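Local coordinates for SusD superfamily protein (Parabacteroides distasonis, PDB 3OTN) that probably binds carbohydrate or another nutrient at the bacterial outer membrane, at residues 355-369 against 410-423. Residues are numbered along the deposited sequence; the frame is centred on the assembly and turned at random.
With EDO (1,2-ethanediol), chain S.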
# COMPACT_ATOMS: atom_id res chain seq x y z
N TRP A 355 -6.95 -5.38 4.95
CA TRP A 355 -6.30 -4.21 4.30
C TRP A 355 -5.55 -4.68 3.05
O TRP A 355 -4.68 -5.55 3.12
CB TRP A 355 -5.36 -3.51 5.26
CG TRP A 355 -4.53 -2.40 4.70
CD1 TRP A 355 -3.21 -2.47 4.31
CD2 TRP A 355 -4.94 -1.05 4.44
NE1 TRP A 355 -2.79 -1.26 3.87
CE2 TRP A 355 -3.81 -0.36 3.94
CE3 TRP A 355 -6.13 -0.34 4.64
CZ2 TRP A 355 -3.85 0.98 3.60
CZ3 TRP A 355 -6.17 1.01 4.31
CH2 TRP A 355 -5.03 1.65 3.79
N SER A 356 -5.87 -4.10 1.90
CA SER A 356 -5.23 -4.51 0.65
C SER A 356 -3.77 -4.12 0.48
O SER A 356 -3.38 -3.01 0.82
CB SER A 356 -6.00 -3.96 -0.53
OG SER A 356 -7.23 -4.60 -0.58
N VAL A 357 -2.98 -5.05 -0.04
CA VAL A 357 -1.65 -4.75 -0.59
C VAL A 357 -1.76 -4.63 -2.13
O VAL A 357 -1.25 -3.67 -2.70
CB VAL A 357 -0.61 -5.84 -0.18
CG1 VAL A 357 0.72 -5.63 -0.87
CG2 VAL A 357 -0.45 -5.86 1.33
N TYR A 358 -2.40 -5.59 -2.78
CA TYR A 358 -2.75 -5.48 -4.22
C TYR A 358 -4.19 -5.89 -4.45
O TYR A 358 -4.63 -6.93 -3.96
CB TYR A 358 -1.85 -6.34 -5.14
CG TYR A 358 -0.48 -5.74 -5.27
CD1 TYR A 358 -0.28 -4.59 -6.01
CD2 TYR A 358 0.61 -6.30 -4.62
CE1 TYR A 358 0.96 -3.99 -6.08
CE2 TYR A 358 1.86 -5.70 -4.69
CZ TYR A 358 2.02 -4.56 -5.44
OH TYR A 358 3.22 -3.95 -5.50
N ARG A 359 -4.92 -5.09 -5.22
CA ARG A 359 -6.23 -5.44 -5.72
C ARG A 359 -6.28 -5.22 -7.24
O ARG A 359 -5.44 -4.58 -7.81
CB ARG A 359 -7.34 -4.67 -5.00
CG ARG A 359 -7.41 -3.17 -5.25
CD ARG A 359 -8.54 -2.63 -4.43
NE ARG A 359 -8.75 -1.17 -4.49
CZ ARG A 359 -9.73 -0.54 -5.14
NH1 ARG A 359 -10.61 -1.22 -5.88
NH2 ARG A 359 -9.88 0.79 -5.02
N TYR A 360 -7.25 -5.84 -7.88
CA TYR A 360 -7.33 -5.86 -9.34
C TYR A 360 -7.41 -4.49 -9.99
O TYR A 360 -6.79 -4.28 -11.05
CB TYR A 360 -8.54 -6.69 -9.74
CG TYR A 360 -8.65 -7.13 -11.18
CD1 TYR A 360 -7.59 -7.71 -11.83
CD2 TYR A 360 -9.88 -7.07 -11.82
CE1 TYR A 360 -7.74 -8.18 -13.12
CE2 TYR A 360 -10.03 -7.53 -13.10
CZ TYR A 360 -8.97 -8.09 -13.74
OH TYR A 360 -9.12 -8.53 -15.01
N THR A 361 -8.12 -3.55 -9.37
CA THR A 361 -8.17 -2.17 -9.96
C THR A 361 -6.78 -1.56 -10.17
O THR A 361 -6.50 -0.99 -11.23
CB THR A 361 -9.08 -1.20 -9.17
OG1 THR A 361 -10.43 -1.66 -9.23
CG2 THR A 361 -9.02 0.24 -9.76
N ASP A 362 -5.90 -1.72 -9.18
CA ASP A 362 -4.51 -1.25 -9.23
C ASP A 362 -3.78 -1.94 -10.37
O ASP A 362 -3.11 -1.30 -11.16
CB ASP A 362 -3.84 -1.59 -7.89
CG ASP A 362 -2.45 -0.96 -7.69
OD1 ASP A 362 -1.90 -0.21 -8.55
OD2 ASP A 362 -1.91 -1.22 -6.58
N VAL A 363 -3.98 -3.25 -10.51
CA VAL A 363 -3.30 -4.01 -11.55
C VAL A 363 -3.75 -3.54 -12.94
O VAL A 363 -2.92 -3.39 -13.82
CB VAL A 363 -3.46 -5.51 -11.40
CG1 VAL A 363 -2.82 -6.25 -12.61
CG2 VAL A 363 -2.84 -5.99 -10.09
N LEU A 364 -5.05 -3.33 -13.14
CA LEU A 364 -5.58 -2.79 -14.40
C LEU A 364 -4.96 -1.42 -14.76
O LEU A 364 -4.52 -1.19 -15.91
CB LEU A 364 -7.10 -2.65 -14.33
CG LEU A 364 -7.96 -3.91 -14.15
CD1 LEU A 364 -9.44 -3.61 -14.37
CD2 LEU A 364 -7.49 -5.00 -15.11
N LEU A 365 -4.89 -0.52 -13.79
CA LEU A 365 -4.31 0.80 -14.05
C LEU A 365 -2.79 0.69 -14.26
O LEU A 365 -2.24 1.44 -15.04
CB LEU A 365 -4.66 1.76 -12.93
CG LEU A 365 -6.15 2.13 -12.87
CD1 LEU A 365 -6.45 2.82 -11.53
CD2 LEU A 365 -6.49 3.06 -14.04
N MSE A 366 -2.11 -0.24 -13.58
CA MSE A 366 -0.69 -0.52 -13.86
C MSE A 366 -0.49 -1.04 -15.27
O MSE A 366 0.48 -0.66 -15.91
CB MSE A 366 -0.08 -1.49 -12.84
CG MSE A 366 0.11 -0.87 -11.47
SE MSE A 366 1.31 -1.96 -10.39
CE MSE A 366 0.25 -3.54 -10.20
N TYR A 367 -1.41 -1.89 -15.76
CA TYR A 367 -1.35 -2.30 -17.17
C TYR A 367 -1.48 -1.10 -18.12
O TYR A 367 -0.63 -0.94 -19.01
CB TYR A 367 -2.40 -3.36 -17.58
CG TYR A 367 -2.29 -3.69 -19.08
CD1 TYR A 367 -1.33 -4.56 -19.56
CD2 TYR A 367 -3.13 -3.06 -20.00
CE1 TYR A 367 -1.21 -4.81 -20.95
CE2 TYR A 367 -3.03 -3.31 -21.36
CZ TYR A 367 -2.05 -4.19 -21.82
OH TYR A 367 -1.95 -4.43 -23.16
N ALA A 368 -2.53 -0.29 -17.95
CA ALA A 368 -2.74 0.91 -18.80
C ALA A 368 -1.51 1.82 -18.79
O ALA A 368 -1.10 2.32 -19.85
CB ALA A 368 -3.98 1.72 -18.38
N GLU A 369 -0.93 2.04 -17.61
CA GLU A 369 0.24 2.92 -17.49
C GLU A 369 1.46 2.36 -18.20
O GLU A 369 2.08 3.04 -19.00
CB GLU A 369 0.54 3.26 -16.02
CG GLU A 369 1.72 4.25 -15.89
CD GLU A 369 1.91 4.84 -14.49
OE1 GLU A 369 1.14 4.52 -13.59
OE2 GLU A 369 2.82 5.68 -14.32
N VAL A 410 -4.98 8.08 -16.73
CA VAL A 410 -4.66 6.85 -15.93
C VAL A 410 -4.19 7.27 -14.53
O VAL A 410 -4.68 6.78 -13.52
CB VAL A 410 -3.59 5.99 -16.62
CG1 VAL A 410 -3.09 4.87 -15.71
CG2 VAL A 410 -4.12 5.45 -17.97
N TRP A 411 -3.26 8.23 -14.49
CA TRP A 411 -2.83 8.81 -13.23
C TRP A 411 -4.03 9.34 -12.44
O TRP A 411 -4.16 9.05 -11.25
CB TRP A 411 -1.81 9.91 -13.43
CG TRP A 411 -0.45 9.46 -13.86
CD1 TRP A 411 0.07 8.17 -13.82
CD2 TRP A 411 0.58 10.29 -14.36
NE1 TRP A 411 1.36 8.18 -14.28
CE2 TRP A 411 1.70 9.46 -14.63
CE3 TRP A 411 0.68 11.66 -14.64
CZ2 TRP A 411 2.91 9.97 -15.13
CZ3 TRP A 411 1.89 12.16 -15.14
CH2 TRP A 411 2.97 11.31 -15.39
N ASP A 412 -4.92 10.09 -13.11
CA ASP A 412 -6.09 10.64 -12.44
C ASP A 412 -6.89 9.53 -11.75
O ASP A 412 -7.25 9.64 -10.54
CB ASP A 412 -7.01 11.40 -13.40
CG ASP A 412 -6.59 12.86 -13.64
OD1 ASP A 412 -5.51 13.33 -13.18
OD2 ASP A 412 -7.36 13.56 -14.32
N GLN A 413 -7.18 8.46 -12.49
CA GLN A 413 -7.95 7.37 -11.91
C GLN A 413 -7.20 6.66 -10.78
O GLN A 413 -7.83 6.15 -9.87
CB GLN A 413 -8.48 6.40 -12.97
CG GLN A 413 -9.41 7.06 -13.99
CD GLN A 413 -10.50 7.89 -13.34
OE1 GLN A 413 -11.05 7.49 -12.31
NE2 GLN A 413 -10.82 9.03 -13.92
N ARG A 414 -5.87 6.65 -10.82
CA ARG A 414 -5.09 6.14 -9.72
C ARG A 414 -5.33 7.00 -8.47
O ARG A 414 -5.53 6.46 -7.38
CB ARG A 414 -3.61 6.06 -10.05
CG ARG A 414 -3.29 4.95 -11.08
CD ARG A 414 -1.78 4.79 -11.26
NE ARG A 414 -1.22 4.24 -10.03
CZ ARG A 414 -1.30 2.97 -9.67
NH1 ARG A 414 -1.82 2.05 -10.47
NH2 ARG A 414 -0.80 2.61 -8.50
N TYR A 415 -5.26 8.33 -8.62
CA TYR A 415 -5.49 9.22 -7.49
C TYR A 415 -6.93 9.04 -6.97
O TYR A 415 -7.16 8.84 -5.78
CB TYR A 415 -5.30 10.69 -7.87
CG TYR A 415 -3.85 11.19 -7.79
CD1 TYR A 415 -2.88 10.74 -8.69
CD2 TYR A 415 -3.49 12.15 -6.86
CE1 TYR A 415 -1.57 11.24 -8.65
CE2 TYR A 415 -2.20 12.65 -6.82
CZ TYR A 415 -1.25 12.21 -7.71
OH TYR A 415 0.02 12.71 -7.62
N PHE A 416 -7.89 9.09 -7.89
CA PHE A 416 -9.29 9.10 -7.51
C PHE A 416 -9.81 7.77 -7.00
O PHE A 416 -10.61 7.77 -6.05
CB PHE A 416 -10.17 9.62 -8.63
CG PHE A 416 -9.87 11.07 -9.04
CD1 PHE A 416 -9.71 12.09 -8.09
CD2 PHE A 416 -9.80 11.41 -10.37
CE1 PHE A 416 -9.45 13.42 -8.49
CE2 PHE A 416 -9.55 12.73 -10.78
CZ PHE A 416 -9.38 13.73 -9.83
N ASP A 417 -9.41 6.67 -7.63
CA ASP A 417 -9.92 5.34 -7.28
C ASP A 417 -9.14 4.67 -6.17
O ASP A 417 -9.73 3.96 -5.34
CB ASP A 417 -9.95 4.41 -8.51
CG ASP A 417 -11.24 3.63 -8.61
OD1 ASP A 417 -12.27 4.32 -8.69
OD2 ASP A 417 -11.22 2.37 -8.59
N LEU A 418 -7.82 4.88 -6.15
CA LEU A 418 -6.96 4.26 -5.14
C LEU A 418 -6.57 5.16 -3.95
O LEU A 418 -5.65 4.83 -3.20
CB LEU A 418 -5.71 3.70 -5.82
CG LEU A 418 -5.99 2.87 -7.09
CD1 LEU A 418 -4.66 2.44 -7.73
CD2 LEU A 418 -6.85 1.66 -6.74
N CYS A 419 -7.23 6.29 -3.77
CA CYS A 419 -6.83 7.20 -2.70
C CYS A 419 -6.87 6.55 -1.32
O CYS A 419 -7.79 5.80 -1.02
CB CYS A 419 -7.71 8.45 -2.67
SG CYS A 419 -9.52 8.14 -2.64
N TYR A 420 -5.87 6.89 -0.51
CA TYR A 420 -5.75 6.48 0.88
C TYR A 420 -5.52 5.00 1.05
O TYR A 420 -5.79 4.46 2.13
CB TYR A 420 -6.94 6.99 1.71
CG TYR A 420 -7.15 8.50 1.48
CD1 TYR A 420 -6.14 9.41 1.80
CD2 TYR A 420 -8.30 8.99 0.88
CE1 TYR A 420 -6.30 10.77 1.56
CE2 TYR A 420 -8.46 10.36 0.63
CZ TYR A 420 -7.44 11.24 0.97
OH TYR A 420 -7.56 12.60 0.75
N GLU A 421 -5.01 4.35 -0.01
CA GLU A 421 -4.67 2.91 -0.02
C GLU A 421 -3.17 2.66 -0.07
O GLU A 421 -2.73 1.56 -0.42
CB GLU A 421 -5.34 2.22 -1.23
CG GLU A 421 -6.84 2.16 -1.20
CD GLU A 421 -7.46 1.50 -2.48
OE1 GLU A 421 -7.00 0.42 -2.89
OE2 GLU A 421 -8.39 2.07 -3.05
N ASN A 422 -2.37 3.66 0.30
CA ASN A 422 -0.92 3.56 0.35
C ASN A 422 -0.29 3.32 -1.02
O ASN A 422 0.69 2.58 -1.15
CB ASN A 422 -0.47 2.46 1.39
CG ASN A 422 -0.42 2.96 2.86
OD1 ASN A 422 0.08 2.24 3.72
ND2 ASN A 422 -0.98 4.14 3.16
N LYS A 423 -0.87 3.93 -2.06
CA LYS A 423 -0.32 3.83 -3.44
C LYS A 423 0.18 5.15 -4.01
O LYS A 423 1.11 5.16 -4.82
CB LYS A 423 -1.42 3.32 -4.42
CG LYS A 423 -2.00 1.98 -4.07
CD LYS A 423 -0.97 0.88 -4.11
CE LYS A 423 -1.56 -0.44 -3.61
NZ LYS A 423 -0.71 -1.53 -4.08
C1 EDO S . -10.50 -6.11 -18.66
O1 EDO S . -11.08 -5.35 -19.72
C2 EDO S . -11.17 -5.76 -17.34
O2 EDO S . -11.19 -6.91 -16.49
O HOH W 1 0.27 -0.48 3.68
O HOH W 2 -4.23 -0.86 -0.02
O HOH W 3 -12.42 1.29 -6.37
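With chi1 at -170°, Asp362 places CG opposite its backbone N and beside the carbonyl carbon, which sets the carboxylate between Arg414 and Lys423, whose chain folds at chi2 (-62°) to meet it from the opposite direction. Arg414 bends at chi3 and grips OD1 of Asp362 end-on, NH1 and NH2 each 3.0 Å from that single oxygen, its NE being paired with Asp427, while Lys423 NZ reaches Asp362 OD2 at 2.8 Å. The same ammonium donates to Val357 O, so it ties the corner between the two short strands to the start of the helix. Two cations on one buried carboxylate would probably favour its ionised form. Arg359, extended from CG to NE, takes Glu421 side-on in a nearly coplanar pair: NE lies 2.9 Å from OE1 and NH2 2.8 Å from OE2, with Leu418 CD2 over one guanidinium face. Further along, Leu365 fits as a knob among Val410, Gln413, Arg414 and Leu418, and Trp411 NE1 donates in its ring plane to Glu369 OE2 (2.9 Å), which also pairs with Arg430. The axes of the segments 360-369 and 410-418 run antiparallel (163°), 9.9 Å apart at closest approach, within the SusD-family fold; strand 249-253 pairs with 355-356 and 358-359, while helices 187-202 and 210-225 flank helix 360-375.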